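Local coordinates for protein exopolygalacturonase (Yersinia enterocolitica, PDB 2UVF) that probably hydrolyses the pectin backbone polygalacturonan from a chain end, releasing digalacturonic acid, as an exo-acting family 28 glycoside hydrolase with a parallel beta-helix, at residues Gln42-Ala47 against Val54-Ala59; Ala175-Ile180 against Gly199-Lys204; Thr470-Gly475 against Asp500-Asn505. All coordinates share one frame; numbering follows the deposited sequence.

Interaction 1: Gln42-Ala47 against Val54-Ala59; sequences QVPTLA and VLVWKA
The fibronectin type III domain supplies this contact: the end of strand 39-42 pairs antiparallel with strand 53-58, and the chain beyond Gln42 leaves the sheet through a type II turn from Pro44 to Ala47. Gln42 and Val56 form a hydrogen-bonded pair. Gln42 N gives its hydrogen to Val56 O at 2.8 Å, a bent bond of 136°, while the return bond from Val56 N to Gln42 O, 2.9 Å, is straighter at 167°. Past this pair the two chains part around the turn and meet again where Val54 N reaches Ala47 O at 2.9 Å. Between these points Val54 O accepts a CA-H...O contact from Val43 CA, 3.4 Å away; proline, lacking an N-H, suits the next position, where regular pairing has stopped.

Pro44, Val56 and the aliphatic stem of Gln42 form a patch on the face turned to strand 391-394 of the catalytic beta-helix, where Met392 touches Gln42 and Pro44, and Phe394 touches Val56. With CG placed between its backbone N and carbonyl carbon (chi1 68°), Gln42 lays its aliphatic part obliquely across Val56, CG against CG2 at 3.4 Å. The amide continues beyond, and its NE2 is held by Gln40 O, so a long residue with a polar end fits this partly exposed edge. Leu55 turns to the other face, against Leu41 and Val117, where a branched apolar residue fills the domain interior. Ala47 is small enough for its CB to rest 3.8 Å from Val54 CB beside the rejoining backbone bond. Pro44 CG points at the Val56 methyls, 3.5 Å from CG1, with the other methyl, CG2, turned toward both the ring and Gln42.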
loop_
_atom_site.group_PDB
_atom_site.type_symbol
_atom_site.label_atom_id
_atom_site.label_comp_id
_atom_site.label_asym_id
_atom_site.label_seq_id
_atom_site.Cartn_x
_atom_site.Cartn_y
_atom_site.Cartn_z
ATOM N N GLN A 42 -10.096 9.627 15.690
ATOM C CA GLN A 42 -11.157 9.287 14.746
ATOM C C GLN A 42 -11.301 7.788 14.601
ATOM O O GLN A 42 -10.400 7.036 14.948
ATOM C CB GLN A 42 -10.868 9.905 13.372
ATOM C CG GLN A 42 -9.673 9.277 12.676
ATOM C CD GLN A 42 -9.125 10.114 11.563
ATOM O OE1 GLN A 42 -9.377 9.831 10.396
ATOM N NE2 GLN A 42 -8.358 11.148 11.908
ATOM N N VAL A 43 -12.451 7.362 14.102
ATOM C CA VAL A 43 -12.633 5.997 13.632
ATOM C C VAL A 43 -12.370 6.041 12.126
ATOM O O VAL A 43 -13.007 6.832 11.421
ATOM C CB VAL A 43 -14.062 5.456 13.907
ATOM C CG1 VAL A 43 -14.170 3.979 13.534
ATOM C CG2 VAL A 43 -14.436 5.657 15.370
ATOM N N PRO A 44 -11.381 5.257 11.643
ATOM C CA PRO A 44 -11.217 5.091 10.198
ATOM C C PRO A 44 -12.475 4.477 9.586
ATOM O O PRO A 44 -13.188 3.720 10.254
ATOM C CB PRO A 44 -10.022 4.120 10.083
ATOM C CG PRO A 44 -9.285 4.277 11.379
ATOM C CD PRO A 44 -10.353 4.525 12.404
ATOM N N THR A 45 -12.732 4.825 8.324
ATOM C CA THR A 45 -13.901 4.361 7.551
ATOM C C THR A 45 -14.239 2.876 7.708
ATOM O O THR A 45 -13.433 1.992 7.388
ATOM C CB THR A 45 -13.706 4.710 6.058
ATOM O OG1 THR A 45 -13.857 6.127 5.887
ATOM C CG2 THR A 45 -14.689 3.953 5.164
ATOM N N LEU A 46 -15.454 2.627 8.197
ATOM C CA LEU A 46 -15.992 1.287 8.422
ATOM C C LEU A 46 -15.138 0.420 9.363
ATOM O O LEU A 46 -15.330 -0.808 9.442
ATOM C CB LEU A 46 -16.270 0.580 7.089
ATOM C CG LEU A 46 -17.511 1.046 6.316
ATOM C CD1 LEU A 46 -17.416 0.641 4.886
ATOM C CD2 LEU A 46 -18.784 0.479 6.939
ATOM N N ALA A 47 -14.216 1.069 10.079
ATOM C CA ALA A 47 -13.304 0.401 11.007
ATOM C C ALA A 47 -13.999 -0.010 12.316
ATOM O O ALA A 47 -13.426 0.084 13.409
ATOM C CB ALA A 47 -12.083 1.297 11.290
ATOM N N VAL A 54 -12.085 0.628 15.943
ATOM C CA VAL A 54 -10.678 1.009 15.756
ATOM C C VAL A 54 -10.533 2.541 15.804
ATOM O O VAL A 54 -11.244 3.262 15.099
ATOM C CB VAL A 54 -10.091 0.448 14.414
ATOM C CG1 VAL A 54 -8.588 0.747 14.291
ATOM C CG2 VAL A 54 -10.325 -1.051 14.290
ATOM N N LEU A 55 -9.604 3.022 16.630
ATOM C CA LEU A 55 -9.286 4.451 16.727
ATOM C C LEU A 55 -7.915 4.784 16.142
ATOM O O LEU A 55 -6.965 4.016 16.285
ATOM C CB LEU A 55 -9.310 4.911 18.192
ATOM C CG LEU A 55 -10.553 4.687 19.066
ATOM C CD1 LEU A 55 -10.161 4.739 20.553
ATOM C CD2 LEU A 55 -11.658 5.682 18.737
ATOM N N VAL A 56 -7.821 5.934 15.479
ATOM C CA VAL A 56 -6.545 6.475 15.025
ATOM C C VAL A 56 -6.502 7.966 15.301
ATOM O O VAL A 56 -7.532 8.583 15.546
ATOM C CB VAL A 56 -6.253 6.204 13.510
ATOM C CG1 VAL A 56 -6.294 4.712 13.185
ATOM C CG2 VAL A 56 -7.178 6.989 12.623
ATOM N N TRP A 57 -5.309 8.546 15.247
ATOM C CA TRP A 57 -5.113 9.952 15.564
ATOM C C TRP A 57 -3.822 10.375 14.940
ATOM O O TRP A 57 -2.975 9.523 14.652
ATOM C CB TRP A 57 -5.043 10.187 17.099
ATOM C CG TRP A 57 -3.980 9.378 17.784
ATOM C CD1 TRP A 57 -2.668 9.736 17.980
ATOM C CD2 TRP A 57 -4.128 8.064 18.353
ATOM N NE1 TRP A 57 -1.993 8.717 18.622
ATOM C CE2 TRP A 57 -2.866 7.688 18.874
ATOM C CE3 TRP A 57 -5.203 7.166 18.469
ATOM C CZ2 TRP A 57 -2.648 6.451 19.499
ATOM C CZ3 TRP A 57 -4.980 5.928 19.097
ATOM C CH2 TRP A 57 -3.714 5.588 19.603
ATOM N N LYS A 58 -3.668 11.681 14.750
ATOM C CA LYS A 58 -2.389 12.276 14.358
ATOM C C LYS A 58 -1.318 12.342 15.466
ATOM O O LYS A 58 -1.576 12.753 16.616
ATOM C CB LYS A 58 -2.612 13.667 13.771
ATOM C CG LYS A 58 -3.287 13.633 12.399
ATOM C CD LYS A 58 -3.446 15.034 11.774
ATOM C CE LYS A 58 -2.116 15.673 11.370
ATOM N NZ LYS A 58 -1.408 14.871 10.345
ATOM N N ALA A 59 -0.117 11.909 15.107
ATOM C CA ALA A 59 1.088 12.206 15.866
ATOM C C ALA A 59 1.712 13.401 15.161
ATOM O O ALA A 59 1.586 13.504 13.939
ATOM C CB ALA A 59 2.037 11.014 15.844
#

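Interaction 2: Ala175-Ile180 against Gly199-Lys204; sequences AIQQAI and GALWLK
Residues 175-180 of helix 173-181 lie against the end of strand 194-202 and the chain that follows it, with Gln177 and Leu201 6.2 Å apart at their CA atoms and Ile180 and Leu203 6.9 Å apart. One helical turn thus offers Ile176 and Ile180 on its buried side, with Gln177 at the border.

With CG1 anti to the carbonyl carbon (chi1 -63°), Ile176 crosses Leu201 at about a right angle and points CG2 into its fork, 3.6 Å from both CD1 and CD2. Ile180 reaches the next inward residue with its far end, CD1 being 4.1 Å from Leu203 CD2; its CG2 rests over the backbone, 3.8 Å from Trp202 O. Branched aliphatic residues suit this buried seam because they fill it without a polar group to satisfy. Toward the outside, Gln177 bends at chi2 (72°) and brings its amide to the edge of the Trp202 indole, the two planes 35° apart. The long, partly exposed glutamine can keep its polar end near the backbone of Trp202. At the far end, Lys204 folds its chain back toward the helix, and NZ comes within 2.9 Å of Ile180 O, though that oxygen's position is less certain; a weak second bond goes to Asp181 O. Its positive charge is probably favourable beside the carbonyl end of the helix.

The helix covers one end of the parallel beta-helix: Leu217 of strand 215-219 touches both Ile176 and Leu201, whereas Leu203 continues inward to Ile245, Ile261 and Ile263 of strands 245-247 and 258-264.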
loop_
_atom_site.group_PDB
_atom_site.type_symbol
_atom_site.label_atom_id
_atom_site.label_comp_id
_atom_site.label_asym_id
_atom_site.label_seq_id
_atom_site.Cartn_x
_atom_site.Cartn_y
_atom_site.Cartn_z
ATOM N N ALA A 175 -21.386 -21.439 -5.574
ATOM C CA ALA A 175 -21.761 -21.443 -4.161
ATOM C C ALA A 175 -21.489 -20.089 -3.496
ATOM O O ALA A 175 -22.396 -19.490 -2.902
ATOM C CB ALA A 175 -21.026 -22.549 -3.435
ATOM N N ILE A 176 -20.248 -19.607 -3.619
ATOM C CA ILE A 176 -19.830 -18.326 -3.030
ATOM C C ILE A 176 -20.611 -17.144 -3.616
ATOM O O ILE A 176 -21.046 -16.260 -2.879
ATOM C CB ILE A 176 -18.292 -18.093 -3.156
ATOM C CG1 ILE A 176 -17.521 -19.160 -2.366
ATOM C CG2 ILE A 176 -17.904 -16.695 -2.650
ATOM C CD1 ILE A 176 -16.128 -19.440 -2.873
ATOM N N GLN A 177 -20.788 -17.143 -4.934
ATOM C CA GLN A 177 -21.584 -16.112 -5.610
ATOM C C GLN A 177 -23.038 -16.144 -5.165
ATOM O O GLN A 177 -23.628 -15.098 -4.917
ATOM C CB GLN A 177 -21.508 -16.277 -7.125
ATOM C CG GLN A 177 -21.893 -15.034 -7.875
ATOM C CD GLN A 177 -20.844 -13.962 -7.755
ATOM O OE1 GLN A 177 -21.053 -12.945 -7.085
ATOM N NE2 GLN A 177 -19.691 -14.192 -8.390
ATOM N N GLN A 178 -23.597 -17.351 -5.064
ATOM C CA GLN A 178 -24.947 -17.581 -4.552
ATOM C C GLN A 178 -25.096 -16.923 -3.179
ATOM O O GLN A 178 -26.075 -16.199 -2.933
ATOM C CB GLN A 178 -25.217 -19.090 -4.457
ATOM C CG GLN A 178 -26.472 -19.582 -5.150
ATOM C CD GLN A 178 -26.191 -20.779 -6.050
ATOM O OE1 GLN A 178 -26.054 -20.625 -7.265
ATOM N NE2 GLN A 178 -26.079 -21.972 -5.455
ATOM N N ALA A 179 -24.105 -17.154 -2.305
ATOM C CA ALA A 179 -24.092 -16.586 -0.948
ATOM C C ALA A 179 -24.037 -15.057 -0.922
ATOM O O ALA A 179 -24.757 -14.431 -0.146
ATOM C CB ALA A 179 -22.956 -17.190 -0.107
ATOM N N ILE A 180 -23.188 -14.463 -1.766
ATOM C CA ILE A 180 -23.124 -12.995 -1.897
ATOM C C ILE A 180 -24.418 -12.443 -2.501
ATOM O O ILE A 180 -24.893 -11.385 -2.086
ATOM C CB ILE A 180 -21.907 -12.511 -2.745
ATOM C CG1 ILE A 180 -20.578 -12.938 -2.106
ATOM C CG2 ILE A 180 -21.939 -10.993 -2.915
ATOM C CD1 ILE A 180 -19.413 -13.008 -3.087
ATOM N N GLY A 199 -13.373 -19.071 -8.834
ATOM C CA GLY A 199 -13.047 -18.141 -9.918
ATOM C C GLY A 199 -13.451 -16.749 -9.500
ATOM O O GLY A 199 -13.756 -16.511 -8.325
ATOM N N ALA A 200 -13.481 -15.826 -10.452
ATOM C CA ALA A 200 -13.862 -14.442 -10.156
ATOM C C ALA A 200 -15.198 -14.352 -9.446
ATOM O O ALA A 200 -16.159 -14.990 -9.849
ATOM C CB ALA A 200 -13.880 -13.586 -11.428
ATOM N N LEU A 201 -15.243 -13.551 -8.386
ATOM C CA LEU A 201 -16.463 -13.305 -7.626
ATOM C C LEU A 201 -16.743 -11.814 -7.712
ATOM O O LEU A 201 -15.836 -11.034 -7.955
ATOM C CB LEU A 201 -16.295 -13.724 -6.158
ATOM C CG LEU A 201 -15.772 -15.137 -5.854
ATOM C CD1 LEU A 201 -15.154 -15.197 -4.456
ATOM C CD2 LEU A 201 -16.854 -16.221 -6.021
ATOM N N TRP A 202 -17.999 -11.421 -7.521
ATOM C CA TRP A 202 -18.415 -10.048 -7.758
ATOM C C TRP A 202 -19.175 -9.563 -6.539
ATOM O O TRP A 202 -20.234 -10.097 -6.196
ATOM C CB TRP A 202 -19.271 -9.951 -9.031
ATOM C CG TRP A 202 -18.613 -10.589 -10.220
ATOM C CD1 TRP A 202 -18.637 -11.921 -10.558
ATOM C CD2 TRP A 202 -17.821 -9.935 -11.215
ATOM N NE1 TRP A 202 -17.898 -12.132 -11.704
ATOM C CE2 TRP A 202 -17.385 -10.932 -12.127
ATOM C CE3 TRP A 202 -17.430 -8.606 -11.424
ATOM C CZ2 TRP A 202 -16.579 -10.638 -13.241
ATOM C CZ3 TRP A 202 -16.630 -8.313 -12.540
ATOM C CH2 TRP A 202 -16.221 -9.330 -13.432
ATOM N N LEU A 203 -18.609 -8.565 -5.869
ATOM C CA LEU A 203 -19.172 -8.067 -4.630
ATOM C C LEU A 203 -20.229 -7.030 -4.949
ATOM O O LEU A 203 -20.384 -6.608 -6.098
ATOM C CB LEU A 203 -18.078 -7.456 -3.731
ATOM C CG LEU A 203 -16.912 -8.326 -3.240
ATOM C CD1 LEU A 203 -15.990 -7.513 -2.379
ATOM C CD2 LEU A 203 -17.383 -9.542 -2.466
ATOM N N LYS A 204 -20.961 -6.630 -3.921
ATOM C CA LYS A 204 -21.969 -5.595 -4.061
ATOM C C LYS A 204 -21.944 -4.729 -2.818
ATOM O O LYS A 204 -21.350 -5.109 -1.794
ATOM C CB LYS A 204 -23.355 -6.197 -4.261
ATOM C CG LYS A 204 -23.815 -7.142 -3.147
ATOM C CD LYS A 204 -25.267 -6.858 -2.808
ATOM C CE LYS A 204 -25.879 -7.955 -1.974
ATOM N NZ LYS A 204 -26.436 -9.027 -2.851
#

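Interaction 3: Thr470-Gly475 against Asp500-Asn505; sequences TSTIGG and DYADSN
Ser471 and Thr472 press closely on Tyr501, Ala502 and Asp503, whereas the Asp500 side chain lies at the exposed margin. In the tight part Ser471 CB is 3.3 Å from Tyr501 CA, and its hydroxyl, anti to the backbone N (chi1 -178°), comes in the ring plane to the tyrosine edge, OG to CD1 3.2 Å. A serine is small enough to enter here. Thr472 turns its methyl to the partner: CG2 and Ala502 CB are 3.4 Å apart, closer than usual for two carbons. The same CG2 lies 3.0 Å from Asp503 OD1 as the two side chains slide past each other in opposite directions. Thr472 OG1 instead hydrogen-bonds Thr470 OG1 at 3.1 Å.

At Asp500 the backbones stay close, Thr470 CB 3.0 Å from Asp500 O. What is loose is the bond from Ser471 N to Asp500 O, long at 3.3 Å and 65° out of the carbonyl plane, and the charged end of Asp500, suited to solvent. These loops leave strands 463-470 and 493-500, stacked neighbours in successive coils, as is characteristic of the right-handed parallel beta-helix of family 28 glycoside hydrolases.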
loop_
_atom_site.group_PDB
_atom_site.type_symbol
_atom_site.label_atom_id
_atom_site.label_comp_id
_atom_site.label_asym_id
_atom_site.label_seq_id
_atom_site.Cartn_x
_atom_site.Cartn_y
_atom_site.Cartn_z
ATOM N N THR A 470 7.467 10.156 -16.480
ATOM C CA THR A 470 8.111 10.686 -17.702
ATOM C C THR A 470 7.383 11.962 -18.125
ATOM O O THR A 470 6.280 12.242 -17.646
ATOM C CB THR A 470 8.213 9.662 -18.897
ATOM O OG1 THR A 470 6.916 9.387 -19.447
ATOM C CG2 THR A 470 8.880 8.346 -18.474
ATOM N N SER A 471 8.012 12.738 -19.006
ATOM C CA SER A 471 7.433 13.975 -19.528
ATOM C C SER A 471 6.142 13.762 -20.334
ATOM O O SER A 471 5.249 14.619 -20.314
ATOM C CB SER A 471 8.469 14.728 -20.374
ATOM O OG SER A 471 7.953 15.952 -20.869
ATOM N N THR A 472 6.042 12.624 -21.028
ATOM C CA THR A 472 4.826 12.285 -21.792
ATOM C C THR A 472 3.605 11.944 -20.924
ATOM O O THR A 472 2.468 12.176 -21.346
ATOM C CB THR A 472 5.051 11.159 -22.844
ATOM O OG1 THR A 472 5.632 10.000 -22.226
ATOM C CG2 THR A 472 5.952 11.645 -23.976
ATOM N N ILE A 473 3.833 11.410 -19.724
ATOM C CA ILE A 473 2.732 11.079 -18.798
ATOM C C ILE A 473 2.046 12.333 -18.229
ATOM O O ILE A 473 0.831 12.340 -17.975
ATOM C CB ILE A 473 3.188 10.108 -17.675
ATOM C CG1 ILE A 473 3.441 8.721 -18.269
ATOM C CG2 ILE A 473 2.124 10.005 -16.581
ATOM C CD1 ILE A 473 4.378 7.852 -17.489
ATOM N N GLY A 474 2.822 13.394 -18.043
ATOM C CA GLY A 474 2.288 14.643 -17.519
ATOM C C GLY A 474 1.915 14.518 -16.060
ATOM O O GLY A 474 2.246 13.517 -15.408
ATOM N N GLY A 475 1.216 15.530 -15.552
ATOM C CA GLY A 475 0.859 15.585 -14.139
ATOM C C GLY A 475 2.096 15.613 -13.254
ATOM O O GLY A 475 2.992 16.445 -13.441
ATOM N N ASP A 500 11.769 11.422 -16.704
ATOM C CA ASP A 500 12.404 11.087 -17.975
ATOM C C ASP A 500 11.661 11.680 -19.215
ATOM O O ASP A 500 10.730 11.059 -19.747
ATOM C CB ASP A 500 12.620 9.552 -18.078
ATOM C CG ASP A 500 13.161 8.916 -16.765
ATOM O OD1 ASP A 500 12.744 9.331 -15.661
ATOM O OD2 ASP A 500 13.995 7.976 -16.832
ATOM N N TYR A 501 12.085 12.889 -19.640
ATOM C CA TYR A 501 11.555 13.626 -20.821
ATOM C C TYR A 501 11.764 12.962 -22.166
ATOM O O TYR A 501 12.865 12.544 -22.474
ATOM C CB TYR A 501 12.124 15.053 -20.921
ATOM C CG TYR A 501 11.874 15.781 -22.276
ATOM C CD1 TYR A 501 10.669 16.403 -22.542
ATOM C CD2 TYR A 501 12.848 15.860 -23.256
ATOM C CE1 TYR A 501 10.430 17.043 -23.730
ATOM C CE2 TYR A 501 12.615 16.512 -24.442
ATOM C CZ TYR A 501 11.397 17.107 -24.672
ATOM O OH TYR A 501 11.144 17.771 -25.845
ATOM N N ALA A 502 10.718 12.914 -22.988
ATOM C CA ALA A 502 10.678 12.001 -24.137
ATOM C C ALA A 502 10.982 12.666 -25.471
ATOM O O ALA A 502 11.963 13.381 -25.623
ATOM C CB ALA A 502 9.363 11.331 -24.218
ATOM N N ASP A 503 10.108 12.413 -26.437
ATOM C CA ASP A 503 8.728 12.824 -26.299
ATOM C C ASP A 503 7.928 12.328 -27.499
ATOM O O ASP A 503 6.900 11.708 -27.357
ATOM C CB ASP A 503 8.670 14.360 -26.175
ATOM C CG ASP A 503 7.758 14.839 -25.047
ATOM O OD1 ASP A 503 6.568 14.432 -25.022
ATOM O OD2 ASP A 503 8.224 15.657 -24.221
ATOM N N SER A 504 8.453 12.603 -28.676
ATOM C CA SER A 504 7.875 12.231 -29.988
ATOM C C SER A 504 8.883 12.206 -31.174
ATOM O O SER A 504 8.845 13.097 -32.026
ATOM C CB SER A 504 6.616 13.066 -30.323
ATOM O OG SER A 504 6.937 14.392 -30.723
ATOM N N ASN A 505 9.763 11.196 -31.271
ATOM C CA ASN A 505 9.905 10.036 -30.352
ATOM C C ASN A 505 8.566 9.382 -29.943
ATOM O O ASN A 505 8.282 9.166 -28.756
ATOM C CB ASN A 505 10.806 10.397 -29.148
ATOM C CG ASN A 505 12.066 11.175 -29.567
ATOM O OD1 ASN A 505 12.273 12.323 -29.152
ATOM N ND2 ASN A 505 12.900 10.555 -30.406
#

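How the interactions relate
The three contacts follow one another along the chain without touching. Interaction 1 belongs to the fibronectin type III domain, interaction 2 to the early part of the beta-helix and interaction 3 to its later coils. Centres of interactions 1 and 2 are 30 Å apart, although their nearest atoms approach to about 10 Å; interaction 3 lies 39 Å from the first and 42 Å from the second, centre to centre. Interaction 3 lies near the sugar site, not in it: the Thr470 side chain is about 8 Å from a bound galacturonic acid, and Lys468, two residues earlier, lines the glycan pocket. Interactions 1 and 3 lie on opposite sides of the chain's centre.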